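Local coordinates for protein extracellular ligand-binding receptor (Sphaerobacter thermophilus, PDB 4ZPJ) that probably captures a small molecule outside the cell for an ABC transporter, as a substrate-binding protein of the leucine-binding protein family, and binds zinc ions, at residues 185-188 / 192-195; 210-215 / 252-257. All coordinates share one frame; numbering follows the deposited sequence.

Interaction 1: 185-188 / 192-195; sequences YAYE and YRRM. With ZN (zinc ion), chain E.
The backbone oxygen of Tyr187 is gripped twice, by Arg193 NH1 at 2.8 Å from O and by a water that donates to it. This is the turn of an alpha-beta unit in a periplasmic-binding-protein fold: helix 180-188 ends here and strand 194-200 begins after a short loop. The guanidinium of Arg193 bonds at its edge and stacks by its face. Its NH1 also donates to Tyr192 O, and both oxygens lie near the guanidinium plane; yet NH1 stands well above the Tyr192 carbonyl plane, 63° out of it, and is only modestly tilted from that of Tyr187. The same water joins Arg193 NH2 to Glu188 O, so the last carbonyls of the helix are tied to the arginine by direct and bridged bonds.

Flat over the group sits the ring of Tyr187. With CG anti to the backbone N (chi1 -169°), the ring swings beside its own carbonyl, and the arginine chain, bent at chi2, brings Arg193 CZ within 3.7 Å of the ring centroid. The planes differ by 15°, a stacked cation-pi pair, with Arg193 CD near Tyr187 CE2 at 3.5 Å. Bonds in the guanidinium plane and a ring across its face together restrict its rotation.

Backbone closure comes from Tyr192 N, which donates to Ala186 O over 2.8 Å. Ala186 CB packs on Tyr192 CD2 at 3.8 Å and on the SE of selenomethionine Met195; Ala186 and Met195 are both buried. The CB of Glu188 points away from 192-195, while its OE1 binds a zinc ion at 2.1 Å.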
ATOM      1  N   TYR A 185     -13.666  11.625   6.366  1.00 41.93           N
ATOM      2  CA  TYR A 185     -13.173  12.960   6.618  1.00 42.81           C
ATOM      3  C   TYR A 185     -13.895  13.991   5.758  1.00 40.60           C
ATOM      4  O   TYR A 185     -14.235  15.059   6.237  1.00 39.81           O
ATOM      5  CB  TYR A 185     -11.684  13.028   6.313  1.00 44.86           C
ATOM      6  CG  TYR A 185     -11.027  14.286   6.798  1.00 43.10           C
ATOM      7  CD1 TYR A 185     -10.691  14.439   8.145  1.00 45.17           C
ATOM      8  CD2 TYR A 185     -10.766  15.328   5.926  1.00 42.97           C
ATOM      9  CE1 TYR A 185     -10.081  15.593   8.599  1.00 44.90           C
ATOM     10  CE2 TYR A 185     -10.176  16.494   6.368  1.00 43.71           C
ATOM     11  CZ  TYR A 185      -9.854  16.627   7.719  1.00 45.11           C
ATOM     12  OH  TYR A 185      -9.255  17.767   8.190  1.00 48.43           O
ATOM     13  N   ALA A 186     -14.120  13.657   4.490  1.00 39.71           N
ATOM     14  CA  ALA A 186     -14.804  14.564   3.544  1.00 38.64           C
ATOM     15  C   ALA A 186     -16.222  14.903   4.010  1.00 40.57           C
ATOM     16  O   ALA A 186     -16.669  16.065   3.910  1.00 41.17           O
ATOM     17  CB  ALA A 186     -14.874  13.923   2.167  1.00 38.77           C
ATOM     18  N   TYR A 187     -16.941  13.874   4.469  1.00 40.24           N
ATOM     19  CA  TYR A 187     -18.305  14.022   4.948  1.00 40.67           C
ATOM     20  C   TYR A 187     -18.332  14.693   6.321  1.00 43.37           C
ATOM     21  O   TYR A 187     -19.005  15.718   6.504  1.00 43.96           O
ATOM     22  CB  TYR A 187     -19.018  12.674   5.066  1.00 38.86           C
ATOM     23  CG  TYR A 187     -20.514  12.844   5.302  1.00 41.19           C
ATOM     24  CD1 TYR A 187     -21.050  12.964   6.588  1.00 46.60           C
ATOM     25  CD2 TYR A 187     -21.395  12.877   4.244  1.00 44.12           C
ATOM     26  CE1 TYR A 187     -22.429  13.122   6.773  1.00 48.20           C
ATOM     27  CE2 TYR A 187     -22.748  13.035   4.423  1.00 45.62           C
ATOM     28  CZ  TYR A 187     -23.253  13.165   5.684  1.00 48.25           C
ATOM     29  OH  TYR A 187     -24.604  13.298   5.813  1.00 55.14           O
ATOM     30  N   GLU A 188     -17.656  14.068   7.288  1.00 43.70           N
ATOM     31  CA  GLU A 188     -17.768  14.468   8.704  1.00 48.04           C
ATOM     32  C   GLU A 188     -17.109  15.817   9.002  1.00 46.77           C
ATOM     33  O   GLU A 188     -17.671  16.608   9.704  1.00 51.01           O
ATOM     34  CB  GLU A 188     -17.121  13.442   9.647  1.00 46.12           C
ATOM     35  CG  GLU A 188     -17.549  11.997   9.484  1.00 49.40           C
ATOM     36  CD  GLU A 188     -19.004  11.754   9.834  1.00 53.66           C
ATOM     37  OE1 GLU A 188     -19.441  10.579   9.728  1.00 60.10           O
ATOM     38  OE2 GLU A 188     -19.696  12.707  10.243  1.00 50.04           O
ATOM     39  N   TYR A 192     -18.623  17.843   2.865  1.00 46.99           N
ATOM     40  CA  TYR A 192     -18.995  17.508   1.494  1.00 45.25           C
ATOM     41  C   TYR A 192     -20.140  16.519   1.483  1.00 44.90           C
ATOM     42  O   TYR A 192     -20.201  15.600   2.296  1.00 45.45           O
ATOM     43  CB  TYR A 192     -17.779  16.924   0.725  1.00 44.61           C
ATOM     44  CG  TYR A 192     -16.580  17.838   0.645  1.00 43.13           C
ATOM     45  CD1 TYR A 192     -16.705  19.245   0.702  1.00 46.42           C
ATOM     46  CD2 TYR A 192     -15.323  17.306   0.457  1.00 43.35           C
ATOM     47  CE1 TYR A 192     -15.573  20.074   0.634  1.00 45.93           C
ATOM     48  CE2 TYR A 192     -14.201  18.106   0.395  1.00 44.84           C
ATOM     49  CZ  TYR A 192     -14.319  19.477   0.482  1.00 47.26           C
ATOM     50  OH  TYR A 192     -13.145  20.220   0.410  1.00 51.76           O
ATOM     51  N   ARG A 193     -21.050  16.695   0.547  1.00 46.41           N
ATOM     52  CA  ARG A 193     -22.238  15.864   0.493  1.00 47.64           C
ATOM     53  C   ARG A 193     -22.370  15.114  -0.801  1.00 47.23           C
ATOM     54  O   ARG A 193     -22.999  14.048  -0.832  1.00 45.72           O
ATOM     55  CB  ARG A 193     -23.516  16.695   0.742  1.00 49.96           C
ATOM     56  CG  ARG A 193     -23.578  17.282   2.144  1.00 51.88           C
ATOM     57  CD  ARG A 193     -23.649  16.160   3.179  1.00 51.17           C
ATOM     58  NE  ARG A 193     -23.618  16.621   4.567  1.00 53.09           N
ATOM     59  CZ  ARG A 193     -22.548  16.665   5.376  1.00 53.13           C
ATOM     60  NH1 ARG A 193     -21.316  16.288   4.983  1.00 48.00           N
ATOM     61  NH2 ARG A 193     -22.721  17.090   6.624  1.00 50.34           N
ATOM     62  N   ARG A 194     -21.813  15.672  -1.867  1.00 47.64           N
ATOM     63  CA  ARG A 194     -21.967  15.125  -3.205  1.00 49.03           C
ATOM     64  C   ARG A 194     -20.591  15.099  -3.833  1.00 46.25           C
ATOM     65  O   ARG A 194     -19.919  16.131  -3.872  1.00 46.58           O
ATOM     66  CB  ARG A 194     -22.898  16.066  -3.972  1.00 55.76           C
ATOM     67  CG  ARG A 194     -24.394  15.783  -3.810  1.00 62.35           C
ATOM     68  CD  ARG A 194     -25.314  17.024  -3.679  1.00 71.57           C
ATOM     69  NE  ARG A 194     -25.162  18.137  -4.648  1.00 79.62           N
ATOM     70  CZ  ARG A 194     -24.540  19.321  -4.428  1.00 86.67           C
ATOM     71  NH1 ARG A 194     -24.496  20.220  -5.408  1.00 83.90           N
ATOM     72  NH2 ARG A 194     -23.935  19.631  -3.260  1.00 86.87           N
HETATM   73  N   MSE A 195     -20.121  13.961  -4.314  1.00 43.77           N
HETATM   74  CA  MSE A 195     -18.761  13.923  -4.883  1.00 42.43           C
HETATM   75  C   MSE A 195     -18.710  13.257  -6.222  1.00 43.09           C
HETATM   76  O   MSE A 195     -19.596  12.473  -6.540  1.00 42.01           O
HETATM   77  CB  MSE A 195     -17.777  13.251  -3.929  1.00 41.00           C
HETATM   78  CG  MSE A 195     -17.524  14.139  -2.710  1.00 40.10           C
HETATM   79 SE   MSE A 195     -16.078  13.541  -1.550  0.65 39.86          SE
HETATM   80  CE  MSE A 195     -14.631  13.363  -2.906  1.00 38.16           C
TER
HETATM   81 ZN    ZN E 504     -21.436  10.115  10.099  1.00 66.08          ZN
HETATM   82  O   HOH W   1     -20.171  17.276   8.268  1.00 44.11           O

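Interaction 2: 210-215 / 252-257; sequences AAFRSR and AVFAFH
This is a buried aromatic contact between helix 203-218 and strand 252-256, in which Phe212 and Phe254 meet as an offset stack with no hydrogen bond between the two segments. Their centroids are 4.2 Å apart and the planes are inclined by 19°, which makes the pair nearly parallel but displaced. The displacement shows in the atoms: Phe254 CG lies over the Phe212 face toward its rim, and Phe212 CD2 over that of Phe254, likewise near the rim. The shortest approach joins Phe212 CE2 to Phe254 CD1 at 3.4 Å.

A second component is CH-pi. The methylene carbon Phe254 CB stands 3.9 Å from the centroid of the Phe212 ring, only 9° off its normal, so the Phe212 face receives both the start of the strand residue's side chain and part of its ring. Each phenylalanine holds CG anti to its backbone N, and both CB atoms point toward the opposing segment, which lets one pair of rings span a backbone separation of 8.1 Å between Phe212 CA and Phe254 CA.

Met195 of the adjoining strand 194-200 packs on the Phe212 ring and on Phe254 CB, and Leu197 and Ala183 also pack on Phe212, placing the pair in the hydrophobic core. A helix laid on a parallel sheet through such apolar side chains is characteristic of the Rossmann-like alpha/beta lobes of periplasmic binding proteins.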
ATOM      1  N   ALA A 210     -14.729   2.157  -5.682  1.00 38.66           N
ATOM      2  CA  ALA A 210     -15.766   1.431  -4.959  1.00 39.33           C
ATOM      3  C   ALA A 210     -15.605   1.534  -3.470  1.00 39.12           C
ATOM      4  O   ALA A 210     -16.591   1.585  -2.752  1.00 42.68           O
ATOM      5  CB  ALA A 210     -15.775  -0.031  -5.387  1.00 40.49           C
ATOM      6  N   ALA A 211     -14.368   1.602  -2.990  1.00 38.68           N
ATOM      7  CA  ALA A 211     -14.125   1.636  -1.570  1.00 38.66           C
ATOM      8  C   ALA A 211     -14.453   3.034  -1.073  1.00 39.41           C
ATOM      9  O   ALA A 211     -15.041   3.197  -0.014  1.00 42.49           O
ATOM     10  CB  ALA A 211     -12.690   1.233  -1.264  1.00 37.65           C
ATOM     11  N   PHE A 212     -14.114   4.040  -1.878  1.00 39.69           N
ATOM     12  CA  PHE A 212     -14.414   5.406  -1.526  1.00 39.38           C
ATOM     13  C   PHE A 212     -15.915   5.659  -1.489  1.00 40.41           C
ATOM     14  O   PHE A 212     -16.411   6.255  -0.557  1.00 37.96           O
ATOM     15  CB  PHE A 212     -13.754   6.394  -2.471  1.00 39.50           C
ATOM     16  CG  PHE A 212     -13.700   7.790  -1.919  1.00 40.69           C
ATOM     17  CD1 PHE A 212     -14.797   8.645  -2.025  1.00 40.03           C
ATOM     18  CD2 PHE A 212     -12.566   8.238  -1.234  1.00 40.54           C
ATOM     19  CE1 PHE A 212     -14.761   9.920  -1.507  1.00 39.90           C
ATOM     20  CE2 PHE A 212     -12.512   9.531  -0.742  1.00 40.58           C
ATOM     21  CZ  PHE A 212     -13.616  10.369  -0.869  1.00 41.81           C
ATOM     22  N   ARG A 213     -16.597   5.251  -2.549  1.00 43.96           N
ATOM     23  CA  ARG A 213     -18.050   5.336  -2.657  1.00 47.14           C
ATOM     24  C   ARG A 213     -18.749   4.719  -1.449  1.00 46.98           C
ATOM     25  O   ARG A 213     -19.681   5.298  -0.862  1.00 44.79           O
ATOM     26  CB  ARG A 213     -18.503   4.560  -3.893  1.00 47.00           C
ATOM     27  CG  ARG A 213     -20.000   4.367  -3.998  1.00 49.06           C
ATOM     28  CD  ARG A 213     -20.414   3.462  -5.160  1.00 50.30           C
ATOM     29  NE  ARG A 213     -20.213   4.075  -6.474  1.00 49.38           N
ATOM     30  CZ  ARG A 213     -21.051   4.931  -7.061  1.00 51.98           C
ATOM     31  NH1 ARG A 213     -20.766   5.415  -8.271  1.00 49.77           N
ATOM     32  NH2 ARG A 213     -22.173   5.308  -6.455  1.00 53.51           N
ATOM     33  N   SER A 214     -18.332   3.507  -1.133  1.00 44.72           N
ATOM     34  CA  SER A 214     -18.945   2.737  -0.060  1.00 45.42           C
ATOM     35  C   SER A 214     -18.910   3.493   1.261  1.00 42.08           C
ATOM     36  O   SER A 214     -19.944   3.663   1.882  1.00 45.77           O
ATOM     37  CB  SER A 214     -18.231   1.396   0.071  1.00 46.61           C
ATOM     38  OG  SER A 214     -18.666   0.711   1.215  1.00 49.51           O
ATOM     39  N   ARG A 215     -17.756   3.998   1.666  1.00 39.89           N
ATOM     40  CA  ARG A 215     -17.691   4.791   2.894  1.00 38.72           C
ATOM     41  C   ARG A 215     -18.409   6.102   2.791  1.00 39.29           C
ATOM     42  O   ARG A 215     -18.958   6.586   3.786  1.00 36.86           O
ATOM     43  CB  ARG A 215     -16.261   5.162   3.292  1.00 40.10           C
ATOM     44  CG  ARG A 215     -15.323   4.047   3.647  1.00 41.24           C
ATOM     45  CD  ARG A 215     -15.735   3.271   4.866  1.00 44.01           C
ATOM     46  NE  ARG A 215     -15.795   4.067   6.074  1.00 43.24           N
ATOM     47  CZ  ARG A 215     -16.010   3.539   7.276  1.00 43.24           C
ATOM     48  NH1 ARG A 215     -16.180   2.237   7.396  1.00 41.11           N
ATOM     49  NH2 ARG A 215     -16.073   4.320   8.361  1.00 43.78           N
ATOM     50  N   ALA A 252     -16.920  18.169  -4.413  1.00 45.42           N
ATOM     51  CA  ALA A 252     -15.489  17.747  -4.395  1.00 47.62           C
ATOM     52  C   ALA A 252     -15.239  16.562  -5.294  1.00 43.44           C
ATOM     53  O   ALA A 252     -16.176  15.917  -5.704  1.00 45.20           O
ATOM     54  CB  ALA A 252     -14.995  17.395  -2.977  1.00 44.32           C
ATOM     55  N   VAL A 253     -13.970  16.264  -5.537  1.00 39.48           N
ATOM     56  CA  VAL A 253     -13.575  15.160  -6.382  1.00 40.62           C
ATOM     57  C   VAL A 253     -12.611  14.279  -5.634  1.00 38.64           C
ATOM     58  O   VAL A 253     -11.787  14.801  -4.968  1.00 40.47           O
ATOM     59  CB  VAL A 253     -12.779  15.697  -7.600  1.00 40.75           C
ATOM     60  CG1 VAL A 253     -12.353  14.560  -8.518  1.00 39.59           C
ATOM     61  CG2 VAL A 253     -13.634  16.680  -8.339  1.00 43.10           C
ATOM     62  N   PHE A 254     -12.715  12.967  -5.760  1.00 37.96           N
ATOM     63  CA  PHE A 254     -11.672  12.050  -5.320  1.00 37.74           C
ATOM     64  C   PHE A 254     -11.016  11.455  -6.566  1.00 39.02           C
ATOM     65  O   PHE A 254     -11.731  11.032  -7.461  1.00 41.81           O
ATOM     66  CB  PHE A 254     -12.246  10.930  -4.462  1.00 37.28           C
ATOM     67  CG  PHE A 254     -11.290   9.757  -4.259  1.00 38.02           C
ATOM     68  CD1 PHE A 254     -10.282   9.799  -3.294  1.00 40.18           C
ATOM     69  CD2 PHE A 254     -11.396   8.632  -5.013  1.00 40.55           C
ATOM     70  CE1 PHE A 254      -9.384   8.735  -3.129  1.00 39.56           C
ATOM     71  CE2 PHE A 254     -10.518   7.562  -4.858  1.00 40.37           C
ATOM     72  CZ  PHE A 254      -9.522   7.607  -3.927  1.00 39.03           C
ATOM     73  N   ALA A 255      -9.682  11.421  -6.627  1.00 38.61           N
ATOM     74  CA  ALA A 255      -8.940  10.849  -7.762  1.00 37.64           C
ATOM     75  C   ALA A 255      -7.792   9.899  -7.359  1.00 37.90           C
ATOM     76  O   ALA A 255      -6.988  10.174  -6.415  1.00 37.82           O
ATOM     77  CB  ALA A 255      -8.377  11.949  -8.604  1.00 39.32           C
ATOM     78  N   PHE A 256      -7.719   8.785  -8.086  1.00 36.30           N
ATOM     79  CA  PHE A 256      -6.657   7.780  -7.934  1.00 36.95           C
ATOM     80  C   PHE A 256      -6.026   7.373  -9.253  1.00 38.23           C
ATOM     81  O   PHE A 256      -6.728   7.058 -10.213  1.00 38.05           O
ATOM     82  CB  PHE A 256      -7.228   6.527  -7.284  1.00 37.41           C
ATOM     83  CG  PHE A 256      -6.332   5.345  -7.371  1.00 38.25           C
ATOM     84  CD1 PHE A 256      -6.380   4.493  -8.481  1.00 39.44           C
ATOM     85  CD2 PHE A 256      -5.460   5.058  -6.336  1.00 39.10           C
ATOM     86  CE1 PHE A 256      -5.546   3.388  -8.566  1.00 39.16           C
ATOM     87  CE2 PHE A 256      -4.610   3.945  -6.410  1.00 39.71           C
ATOM     88  CZ  PHE A 256      -4.666   3.107  -7.525  1.00 40.31           C
ATOM     89  N   HIS A 257      -4.694   7.362  -9.288  1.00 41.52           N
ATOM     90  CA  HIS A 257      -3.926   6.857 -10.428  1.00 42.25           C
ATOM     91  C   HIS A 257      -2.829   5.943 -10.008  1.00 42.80           C
ATOM     92  O   HIS A 257      -2.144   5.402 -10.850  1.00 46.78           O
ATOM     93  CB  HIS A 257      -3.273   7.994 -11.185  1.00 42.82           C
ATOM     94  CG  HIS A 257      -4.236   8.978 -11.704  1.00 45.22           C
ATOM     95  ND1 HIS A 257      -4.759   9.993 -10.921  1.00 46.41           N
ATOM     96  CD2 HIS A 257      -4.852   9.058 -12.901  1.00 46.73           C
ATOM     97  CE1 HIS A 257      -5.612  10.692 -11.643  1.00 46.21           C
ATOM     98  NE2 HIS A 257      -5.715  10.120 -12.835  1.00 47.36           N
TER

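Along the chain, interaction 1 comes first and closes the short turn from helix 180-188 into strand 194-200; the chain then enters helix 203-218, which supplies the first segment of interaction 2. That second contact closes a much longer loop, passing through strand 222-229 and helix 237-246 before reaching strand 252-256. The two are in series, neither nested nor crossed, with centres 11 Å apart. They meet because strands 194-200 and 252-256 are neighbours in one parallel sheet: Met195 CE packs 3.5 Å from Phe254 N, and Tyr192 CD2 lies 3.5 Å from Ala252 CB. Together they tie two helices and two adjacent strands into one lobe.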